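Local coordinates for protein hydrolase (Bacteroides thetaiotaomicron, PDB 2OBB) that binds a magnesium ion and is probably a hydrolase of the haloacid dehalogenase (HAD) type, although its substrate is not known, at residues Leu93-Arg98 and Glu111-Lys116; Ile6-Asp11 and Glu31-Leu36; Gly12-His17 and Ile58-Ala63. All blocks are in the same frame, centred on the assembly; numbering follows the deposited sequence. Where two conformers were deposited one is given.

Contact 1. Residues Leu93-Arg98 and Glu111-Lys116. With MG (magnesium ion), chain B.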
loop_
_atom_site.group_PDB
_atom_site.type_symbol
_atom_site.label_atom_id
_atom_site.label_comp_id
_atom_site.label_asym_id
_atom_site.label_seq_id
_atom_site.Cartn_x
_atom_site.Cartn_y
_atom_site.Cartn_z
ATOM N N LEU A 93 -5.177 -2.842 6.449
ATOM C CA LEU A 93 -3.981 -3.523 5.990
ATOM C C LEU A 93 -3.919 -3.493 4.457
ATOM O O LEU A 93 -4.969 -3.573 3.793
ATOM C CB LEU A 93 -4.015 -4.970 6.444
ATOM C CG LEU A 93 -2.678 -5.697 6.578
ATOM C CD1 LEU A 93 -2.011 -5.270 7.918
ATOM C CD2 LEU A 93 -2.886 -7.203 6.504
ATOM N N PHE A 94 -2.698 -3.389 3.918
ATOM C CA PHE A 94 -2.472 -3.431 2.491
ATOM C C PHE A 94 -1.501 -4.569 2.135
ATOM O O PHE A 94 -0.406 -4.673 2.675
ATOM C CB PHE A 94 -1.928 -2.087 2.001
ATOM C CG PHE A 94 -2.893 -0.942 2.157
ATOM C CD1 PHE A 94 -2.978 -0.240 3.355
ATOM C CD2 PHE A 94 -3.727 -0.584 1.114
ATOM C CE1 PHE A 94 -3.866 0.843 3.500
ATOM C CE2 PHE A 94 -4.633 0.513 1.236
ATOM C CZ PHE A 94 -4.695 1.226 2.422
ATOM N N ILE A 95 -1.921 -5.423 1.225
ATOM C CA ILE A 95 -1.055 -6.474 0.722
ATOM C C ILE A 95 -0.833 -6.120 -0.727
ATOM O O ILE A 95 -1.774 -6.156 -1.525
ATOM C CB ILE A 95 -1.709 -7.875 0.859
ATOM C CG1 ILE A 95 -2.095 -8.135 2.324
ATOM C CG2 ILE A 95 -0.750 -8.988 0.304
ATOM C CD1 ILE A 95 -2.841 -9.439 2.555
ATOM N N ASP A 96 0.413 -5.786 -1.060
ATOM C CA ASP A 96 0.753 -5.260 -2.371
ATOM C C ASP A 96 2.212 -5.592 -2.723
ATOM O O ASP A 96 3.133 -5.368 -1.918
ATOM C CB ASP A 96 0.566 -3.760 -2.325
ATOM C CG ASP A 96 0.361 -3.156 -3.683
ATOM O OD1 ASP A 96 1.184 -3.506 -4.559
ATOM O OD2 ASP A 96 -0.565 -2.272 -3.823
ATOM N N ASP A 97 2.454 -6.107 -3.919
ATOM C CA ASP A 97 3.843 -6.514 -4.235
ATOM C C ASP A 97 4.721 -5.286 -4.394
ATOM O O ASP A 97 5.927 -5.406 -4.407
ATOM C CB ASP A 97 3.915 -7.391 -5.470
ATOM C CG ASP A 97 3.445 -6.665 -6.710
ATOM O OD1 ASP A 97 2.304 -6.154 -6.697
ATOM O OD2 ASP A 97 4.217 -6.588 -7.694
ATOM N N ARG A 98 4.116 -4.102 -4.489
ATOM C CA ARG A 98 4.891 -2.854 -4.593
ATOM C C ARG A 98 5.065 -2.139 -3.262
ATOM O O ARG A 98 5.595 -1.044 -3.209
ATOM C CB ARG A 98 4.307 -1.903 -5.619
ATOM C CG ARG A 98 4.307 -2.516 -7.014
ATOM C CD ARG A 98 3.766 -1.509 -8.015
ATOM N NE ARG A 98 3.509 -2.107 -9.318
ATOM C CZ ARG A 98 3.417 -1.416 -10.452
ATOM N NH1 ARG A 98 3.559 -0.085 -10.472
ATOM N NH2 ARG A 98 3.193 -2.067 -11.573
ATOM N N GLU A 111 0.921 -15.941 8.615
ATOM C CA GLU A 111 1.494 -15.885 9.968
ATOM C C GLU A 111 1.521 -14.457 10.530
ATOM O O GLU A 111 1.211 -14.241 11.696
ATOM C CB GLU A 111 2.886 -16.509 10.006
ATOM C CG GLU A 111 3.617 -16.332 11.309
ATOM C CD GLU A 111 4.965 -17.062 11.344
ATOM O OE1 GLU A 111 5.422 -17.546 10.270
ATOM O OE2 GLU A 111 5.577 -17.153 12.445
HETATM N N MSE A 112 1.883 -13.477 9.713
HETATM C CA MSE A 112 1.993 -12.093 10.202
HETATM C C MSE A 112 0.635 -11.529 10.667
HETATM O O MSE A 112 0.529 -10.946 11.756
HETATM C CB MSE A 112 2.608 -11.191 9.132
HETATM C CG MSE A 112 4.022 -11.551 8.747
HETATM SE SE MSE A 112 4.794 -10.273 7.451
HETATM C CE MSE A 112 3.530 -10.293 6.026
ATOM N N ILE A 113 -0.389 -11.708 9.835
ATOM C CA ILE A 113 -1.753 -11.297 10.166
ATOM C C ILE A 113 -2.287 -12.053 11.401
ATOM O O ILE A 113 -2.819 -11.439 12.346
ATOM C CB ILE A 113 -2.695 -11.539 8.967
ATOM C CG1 ILE A 113 -2.209 -10.748 7.770
ATOM C CG2 ILE A 113 -4.116 -11.192 9.313
ATOM C CD1 ILE A 113 -3.009 -10.947 6.546
ATOM N N LYS A 114 -2.124 -13.379 11.375
ATOM C CA LYS A 114 -2.661 -14.263 12.394
ATOM C C LYS A 114 -1.995 -14.063 13.746
ATOM O O LYS A 114 -2.667 -14.002 14.769
ATOM C CB LYS A 114 -2.511 -15.723 11.946
ATOM C CG LYS A 114 -3.217 -16.722 12.838
ATOM C CD LYS A 114 -4.690 -16.852 12.471
ATOM C CE LYS A 114 -5.427 -17.701 13.514
ATOM N NZ LYS A 114 -5.220 -19.149 13.250
ATOM N N GLU A 115 -0.671 -13.973 13.747
ATOM C CA GLU A 115 0.092 -13.909 14.979
ATOM C C GLU A 115 0.416 -12.463 15.367
ATOM O O GLU A 115 1.082 -12.226 16.382
ATOM C CB GLU A 115 1.374 -14.732 14.852
ATOM C CG GLU A 115 1.175 -16.149 14.340
ATOM C CD GLU A 115 0.264 -16.988 15.237
ATOM O OE1 GLU A 115 0.456 -16.946 16.481
ATOM O OE2 GLU A 115 -0.638 -17.687 14.705
ATOM N N LYS A 116 -0.074 -11.504 14.577
ATOM C CA LYS A 116 0.240 -10.073 14.756
ATOM C C LYS A 116 1.758 -9.886 14.832
ATOM O O LYS A 116 2.338 -9.682 15.896
ATOM C CB LYS A 116 -0.488 -9.482 15.967
ATOM C CG LYS A 116 -1.872 -8.938 15.641
ATOM C CD LYS A 116 -2.868 -9.237 16.772
ATOM C CE LYS A 116 -4.313 -8.890 16.369
ATOM N NZ LYS A 116 -5.320 -9.508 17.308
HETATM MG MG MG B . 0.993 -5.504 -8.185
HETATM O O HOH W 1 1.017 -3.691 -7.072
HETATM O O HOH W 2 2.732 -5.164 -9.342
HETATM O O HOH W 3 -0.171 -4.361 -9.371
#
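Leu93 CD2 lies 3.7 Å from Ile113 CD1, and the same methyl also meets Ile113 CG1, so one branch of the leucine rests on the outer end of the isoleucine as the two side chains cross at a slant. With CG of Leu93 anti to its own N (chi1 -156°), the branch is carried from the strand toward helix 106-115. A looser touch comes two residues on, where Ile95 CD1 stands 4.3 Å from Ile113 CD1; this single methyl of the helix is thus met by both residues that strand 93-95 turns to it. No hydrogen bond joins the segments. Around this small apolar patch, Ile95 also packs on Ile6, Trp106 and Ile109, and Ile113 on Met4, while Leu93 reaches Val100 of the second subunit.

Beyond the strand the chain turns polar, and a strand of the parallel sheet that packs on a helix and carries a metal-binding aspartate just past its end is consistent with a HAD-type fold. Asp96 OD1 accepts the backbone N of Arg98 at 3.0 Å in an Asx turn, nearly straight at 166°, and takes a second hydrogen bond from a water on the magnesium ion. Asp97 OD1 binds the magnesium directly at 2.1 Å. Its other oxygen, OD2, receives a bond from another metal-bound water, which also accepts from Arg98 NE at the edge of the guanidinium plane; Asp96 OD2 forms a salt bridge with Lys88 of the second subunit. The direct bond from OD1 and the single water on OD2 should together restrict rotation of the Asp97 carboxylate.

Contact 2. Residues Ile6-Asp11 and Glu31-Leu36. With MG (magnesium ion), chain B.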
loop_
_atom_site.group_PDB
_atom_site.type_symbol
_atom_site.label_atom_id
_atom_site.label_comp_id
_atom_site.label_asym_id
_atom_site.label_seq_id
_atom_site.Cartn_x
_atom_site.Cartn_y
_atom_site.Cartn_z
ATOM N N ILE A 6 -8.832 -5.781 4.671
ATOM C CA ILE A 6 -7.537 -5.975 4.038
ATOM C C ILE A 6 -7.679 -5.616 2.564
ATOM O O ILE A 6 -8.532 -6.203 1.880
ATOM C CB ILE A 6 -7.122 -7.433 4.183
ATOM C CG1 ILE A 6 -7.089 -7.814 5.688
ATOM C CG2 ILE A 6 -5.789 -7.695 3.505
ATOM C CD1 ILE A 6 -6.768 -9.232 5.960
ATOM N N ALA A 7 -6.857 -4.665 2.084
ATOM C CA ALA A 7 -6.798 -4.343 0.670
ATOM C C ALA A 7 -5.789 -5.263 0.001
ATOM O O ALA A 7 -4.656 -5.345 0.451
ATOM C CB ALA A 7 -6.389 -2.899 0.475
ATOM N N VAL A 8 -6.188 -5.957 -1.057
ATOM C CA VAL A 8 -5.267 -6.864 -1.728
ATOM C C VAL A 8 -5.080 -6.489 -3.185
ATOM O O VAL A 8 -6.048 -6.400 -3.968
ATOM C CB VAL A 8 -5.688 -8.367 -1.614
ATOM C CG1 VAL A 8 -4.496 -9.321 -2.036
ATOM C CG2 VAL A 8 -6.157 -8.687 -0.198
ATOM N N ASP A 9 -3.824 -6.293 -3.560
ATOM C CA ASP A 9 -3.498 -5.999 -4.944
ATOM C C ASP A 9 -3.729 -7.249 -5.791
ATOM O O ASP A 9 -3.825 -8.352 -5.260
ATOM C CB ASP A 9 -2.065 -5.525 -5.024
ATOM C CG ASP A 9 -1.605 -5.307 -6.428
ATOM O OD1 ASP A 9 -2.268 -4.555 -7.150
ATOM O OD2 ASP A 9 -0.547 -5.859 -6.808
ATOM N N PHE A 10 -3.839 -7.083 -7.105
ATOM C CA PHE A 10 -4.010 -8.233 -7.945
ATOM C C PHE A 10 -2.706 -8.646 -8.636
ATOM O O PHE A 10 -2.120 -9.685 -8.257
ATOM C CB PHE A 10 -5.138 -8.014 -8.952
ATOM C CG PHE A 10 -5.465 -9.232 -9.770
ATOM C CD1 PHE A 10 -5.983 -10.382 -9.166
ATOM C CD2 PHE A 10 -5.290 -9.227 -11.154
ATOM C CE1 PHE A 10 -6.317 -11.520 -9.929
ATOM C CE2 PHE A 10 -5.619 -10.373 -11.929
ATOM C CZ PHE A 10 -6.130 -11.511 -11.312
ATOM N N ASP A 11 -2.255 -7.863 -9.632
ATOM C CA ASP A 11 -1.075 -8.245 -10.415
ATOM C C ASP A 11 0.240 -8.189 -9.629
ATOM O O ASP A 11 0.607 -7.145 -9.055
ATOM C CB ASP A 11 -0.943 -7.407 -11.681
ATOM C CG ASP A 11 -2.212 -7.382 -12.501
ATOM O OD1 ASP A 11 -2.458 -8.333 -13.276
ATOM O OD2 ASP A 11 -2.963 -6.395 -12.370
ATOM N N GLU A 31 -6.268 -19.667 -1.821
ATOM C CA GLU A 31 -6.454 -20.386 -0.593
ATOM C C GLU A 31 -6.157 -19.582 0.694
ATOM O O GLU A 31 -6.891 -19.706 1.665
ATOM C CB GLU A 31 -5.632 -21.660 -0.667
ATOM C CG GLU A 31 -5.329 -22.278 0.639
ATOM C CD GLU A 31 -4.554 -23.560 0.457
ATOM O OE1 GLU A 31 -4.662 -24.152 -0.659
ATOM O OE2 GLU A 31 -3.836 -23.953 1.418
ATOM N N THR A 32 -5.082 -18.795 0.716
ATOM C CA THR A 32 -4.685 -18.084 1.948
ATOM C C THR A 32 -5.700 -16.965 2.218
ATOM O O THR A 32 -6.087 -16.697 3.367
ATOM C CB THR A 32 -3.207 -17.518 1.870
ATOM O OG1 THR A 32 -2.293 -18.604 1.631
ATOM C CG2 THR A 32 -2.788 -16.799 3.169
ATOM N N LEU A 33 -6.129 -16.332 1.136
ATOM C CA LEU A 33 -7.096 -15.276 1.228
ATOM C C LEU A 33 -8.430 -15.850 1.723
ATOM O O LEU A 33 -9.070 -15.277 2.612
ATOM C CB LEU A 33 -7.232 -14.548 -0.119
ATOM C CG LEU A 33 -6.097 -13.599 -0.515
ATOM C CD1 LEU A 33 -6.217 -13.136 -1.998
ATOM C CD2 LEU A 33 -6.044 -12.398 0.421
ATOM N N LYS A 34 -8.827 -17.005 1.192
ATOM C CA LYS A 34 -10.066 -17.638 1.670
ATOM C C LYS A 34 -9.949 -17.993 3.137
ATOM O O LYS A 34 -10.881 -17.778 3.909
ATOM C CB LYS A 34 -10.440 -18.848 0.843
ATOM C CG LYS A 34 -11.163 -18.453 -0.449
ATOM C CD LYS A 34 -10.750 -19.324 -1.610
ATOM C CE LYS A 34 -11.408 -20.686 -1.618
ATOM N NZ LYS A 34 -10.853 -21.542 -2.740
ATOM N N LEU A 35 -8.802 -18.523 3.531
ATOM C CA LEU A 35 -8.583 -18.792 4.942
ATOM C C LEU A 35 -8.783 -17.512 5.748
ATOM O O LEU A 35 -9.393 -17.564 6.791
ATOM C CB LEU A 35 -7.210 -19.415 5.200
ATOM C CG LEU A 35 -6.859 -19.846 6.621
ATOM C CD1 LEU A 35 -7.992 -20.647 7.298
ATOM C CD2 LEU A 35 -5.597 -20.688 6.534
ATOM N N LEU A 36 -8.290 -16.370 5.259
ATOM C CA LEU A 36 -8.455 -15.078 5.976
ATOM C C LEU A 36 -9.924 -14.636 6.149
ATOM O O LEU A 36 -10.322 -14.177 7.212
ATOM C CB LEU A 36 -7.619 -13.961 5.313
ATOM C CG LEU A 36 -6.088 -14.081 5.483
ATOM C CD1 LEU A 36 -5.341 -13.109 4.583
ATOM C CD2 LEU A 36 -5.635 -13.929 6.954
HETATM MG MG MG B . 0.993 -5.504 -8.185
HETATM O O HOH W 3 -0.171 -4.361 -9.371
HETATM O O HOH W 1 1.017 -3.691 -7.072
HETATM O O HOH W 2 2.732 -5.164 -9.342
#
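Val8 and Leu33 reach toward each other tip to tip, with Val8 CG2 3.8 Å from Leu33 CD2. The second pair of methyls, Val8 CG1 and Leu33 CD1, is farther apart at 4.2 Å, so both branches of each residue take part in the tighter half of the contact. The leucine has its CG anti to the carbonyl carbon (chi1 -75°), which sends the fork off helix 29-38 toward the strand. One helical turn later the packing slackens: Ile6 CD1 and Leu36 CD1 approach only to 4.4 Å. All four residues are buried, and the surroundings are apolar too, since Leu33 also touches Leu43 and Trp106, and Ile6 touches Leu43.

Strand 5-8, helix 29-38 and strand 42-45 form a beta-alpha-beta unit, and these side chains join its first strand to the crossover helix. At the end of that strand, Asp9, Asp11 and Thr13 fit the DxDx(T/V) signature of HAD-type enzymes.

Here the apolar packing gives way to a hydrated metal site. Asp9 OD2 binds magnesium at 2.1 Å and Asp11 does so through its backbone O at 1.9 Å, leaving the Asp11 carboxylate to other partners, among them Arg49 in a salt bridge. Three waters and Asp97 complete six ligands around the ion. Asp9 OD1 accepts a long bond, 3.1 Å, from one of those waters and forms a salt bridge with Lys88 of the second subunit, while Thr13 OG1 hydrogen-bonds to Asp9 OD2.

Contact 3. Residues Gly12-His17 and Ile58-Ala63; sequences GTIVEH and IEWCRA
Trp60, on helix 51-62, meets Val15 and Ile14 of the loop 12-17 through its six-membered ring. Ile58 opens the helical segment, and its O accepts the backbone N of Arg62 at 2.8 Å, a regular helical bond that spans Trp60 in the sequence. Glu59 comes next, on the exposed side of the helix, and its O accepts the backbone N of Ala63 in the same helical pattern.

At Trp60 the side chain leaves with CG anti to the backbone N (chi1 -178°), carrying the indole across to the loop. Val15 CG1 sits over one face, 3.8 Å from the centroid of the six-membered ring and 25° off its normal, a CH-pi contact displaced toward the rim; its nearest ring atom is Trp60 CH2 at 3.5 Å. The valine and the indole lie alongside one another, pointing opposite ways. Ile14 adds its CG2 at 3.8 Å from Trp60 CZ3, approaching obliquely. The pair of loop residues thus covers the outer rim of the benzene half of the indole, from CZ2 round to CZ3. Trp60 also packs on Val30 of helix 29-38 and makes a cation-pi interaction with Arg64.

Cys61 follows, its SG at the edge of the indole in the ring plane. Arg62 is exposed and turned from the loop.

The loop is fixed from its own side as well: Gly12 N donates to Val15 O at 2.7 Å, Thr13 O accepts from Trp106 NE1, and Thr13 OG1 is hydrogen-bonded to the backbone N of Asp97. Cohesion between the two segments is therefore dispersive, with a CH-pi component and no hydrogen bond, while polar bonds tie the loop to the magnesium site.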
loop_
_atom_site.group_PDB
_atom_site.type_symbol
_atom_site.label_atom_id
_atom_site.label_comp_id
_atom_site.label_asym_id
_atom_site.label_seq_id
_atom_site.Cartn_x
_atom_site.Cartn_y
_atom_site.Cartn_z
ATOM N N GLY A 12 0.951 -9.316 -9.621
ATOM C CA GLY A 12 2.196 -9.441 -8.874
ATOM C C GLY A 12 1.961 -9.865 -7.431
ATOM O O GLY A 12 2.910 -10.136 -6.702
ATOM N N THR A 13 0.691 -9.907 -7.024
ATOM C CA THR A 13 0.312 -10.209 -5.658
ATOM C C THR A 13 -0.474 -11.511 -5.540
ATOM O O THR A 13 -0.115 -12.373 -4.758
ATOM C CB THR A 13 -0.519 -9.054 -5.040
ATOM O OG1 THR A 13 0.223 -7.837 -5.141
ATOM C CG2 THR A 13 -0.848 -9.317 -3.556
ATOM N N ILE A 14 -1.583 -11.610 -6.282
ATOM C CA ILE A 14 -2.408 -12.810 -6.336
ATOM C C ILE A 14 -1.971 -13.677 -7.539
ATOM O O ILE A 14 -1.994 -14.921 -7.465
ATOM C CB ILE A 14 -3.929 -12.443 -6.438
ATOM C CG1 ILE A 14 -4.433 -11.769 -5.146
ATOM C CG2 ILE A 14 -4.799 -13.686 -6.717
ATOM C CD1 ILE A 14 -5.878 -11.318 -5.205
ATOM N N VAL A 15 -1.597 -13.010 -8.653
ATOM C CA VAL A 15 -1.065 -13.696 -9.836
ATOM C C VAL A 15 0.280 -13.110 -10.226
ATOM O O VAL A 15 0.563 -11.974 -9.878
ATOM C CB VAL A 15 -2.026 -13.609 -11.048
ATOM C CG1 VAL A 15 -3.275 -14.399 -10.774
ATOM C CG2 VAL A 15 -2.368 -12.132 -11.390
ATOM N N GLU A 16 1.100 -13.870 -10.960
ATOM C CA GLU A 16 2.278 -13.299 -11.608
ATOM C C GLU A 16 1.836 -12.114 -12.455
ATOM O O GLU A 16 0.731 -12.120 -13.010
ATOM C CB GLU A 16 2.955 -14.284 -12.549
ATOM C CG GLU A 16 3.035 -15.663 -12.041
ATOM C CD GLU A 16 4.387 -15.987 -11.527
ATOM O OE1 GLU A 16 4.840 -15.319 -10.554
ATOM O OE2 GLU A 16 4.993 -16.915 -12.124
ATOM N N HIS A 17 2.715 -11.119 -12.568
ATOM C CA HIS A 17 2.392 -9.868 -13.243
ATOM C C HIS A 17 2.456 -10.035 -14.756
ATOM O O HIS A 17 3.534 -10.016 -15.325
ATOM C CB HIS A 17 3.376 -8.778 -12.812
ATOM C CG HIS A 17 2.879 -7.387 -13.033
ATOM N ND1 HIS A 17 3.379 -6.302 -12.335
ATOM C CD2 HIS A 17 1.907 -6.903 -13.843
ATOM C CE1 HIS A 17 2.747 -5.207 -12.723
ATOM N NE2 HIS A 17 1.851 -5.545 -13.637
ATOM N N ILE A 58 -11.852 -9.965 -11.414
ATOM C CA ILE A 58 -12.899 -10.433 -10.500
ATOM C C ILE A 58 -13.428 -11.820 -10.884
ATOM O O ILE A 58 -13.625 -12.695 -10.008
ATOM C CB ILE A 58 -14.049 -9.416 -10.427
ATOM C CG1 ILE A 58 -13.620 -8.226 -9.580
ATOM C CG2 ILE A 58 -15.305 -10.043 -9.836
ATOM C CD1 ILE A 58 -14.397 -6.941 -9.910
ATOM N N GLU A 59 -13.678 -12.036 -12.173
ATOM C CA GLU A 59 -14.178 -13.339 -12.600
ATOM C C GLU A 59 -13.134 -14.437 -12.403
ATOM O O GLU A 59 -13.471 -15.553 -12.007
ATOM C CB GLU A 59 -14.719 -13.324 -14.038
ATOM C CG GLU A 59 -16.250 -13.377 -14.107
ATOM C CD GLU A 59 -16.843 -14.750 -13.760
ATOM O OE1 GLU A 59 -16.110 -15.765 -13.760
ATOM O OE2 GLU A 59 -18.064 -14.818 -13.498
ATOM N N TRP A 60 -11.873 -14.114 -12.669
ATOM C CA TRP A 60 -10.796 -15.064 -12.447
ATOM C C TRP A 60 -10.790 -15.484 -10.961
ATOM O O TRP A 60 -10.616 -16.667 -10.635
ATOM C CB TRP A 60 -9.459 -14.430 -12.867
ATOM C CG TRP A 60 -8.286 -15.337 -12.736
ATOM C CD1 TRP A 60 -7.709 -16.097 -13.723
ATOM C CD2 TRP A 60 -7.558 -15.622 -11.526
ATOM N NE1 TRP A 60 -6.657 -16.835 -13.198
ATOM C CE2 TRP A 60 -6.540 -16.556 -11.855
ATOM C CE3 TRP A 60 -7.683 -15.196 -10.205
ATOM C CZ2 TRP A 60 -5.637 -17.057 -10.901
ATOM C CZ3 TRP A 60 -6.763 -15.684 -9.243
ATOM C CH2 TRP A 60 -5.765 -16.616 -9.606
ATOM N N CYS A 61 -11.011 -14.523 -10.066
ATOM C CA CYS A 61 -11.090 -14.852 -8.642
ATOM C C CYS A 61 -12.346 -15.626 -8.290
ATOM O O CYS A 61 -12.272 -16.624 -7.564
ATOM C CB CYS A 61 -10.978 -13.612 -7.769
ATOM S SG CYS A 61 -9.360 -12.845 -7.886
ATOM N N ARG A 62 -13.494 -15.161 -8.788
ATOM C CA ARG A 62 -14.784 -15.824 -8.551
ATOM C C ARG A 62 -14.729 -17.306 -8.932
ATOM O O ARG A 62 -15.213 -18.164 -8.195
ATOM C CB ARG A 62 -15.879 -15.115 -9.346
ATOM C CG ARG A 62 -17.235 -15.788 -9.270
ATOM C CD ARG A 62 -18.346 -15.010 -9.996
ATOM N NE ARG A 62 -18.484 -13.644 -9.470
ATOM C CZ ARG A 62 -18.218 -12.526 -10.157
ATOM N NH1 ARG A 62 -18.382 -11.349 -9.553
ATOM N NH2 ARG A 62 -17.810 -12.570 -11.442
ATOM N N ALA A 63 -14.114 -17.598 -10.078
ATOM C CA ALA A 63 -14.005 -18.973 -10.581
ATOM C C ALA A 63 -13.203 -19.905 -9.664
ATOM O O ALA A 63 -13.301 -21.122 -9.769
ATOM C CB ALA A 63 -13.419 -18.966 -11.976
#

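In the fold
Contacts 1 and 2 lie on neighbouring strands of one parallel sheet, 93-95 and 5-8, with centres about 9 Å apart; backbone hydrogen bonds pair Leu93 and Ile95 with Ala7. They set helices 106-115 and 29-38 against it, while contact 3 uses helix 51-62. The loop 12-17 of contact 3 follows 6-11 directly, packing Ile14 on Leu33 of contact 2, and the centre of contact 3 lies about 10 Å from that of contact 2 and 18 Å from that of contact 1. Along the chain the segments of contacts 2 and 3 alternate, and both close before contact 1 opens. Residues 6-11 and 93-98 supply the protein ligands of one magnesium ion, consistent with a HAD-type site.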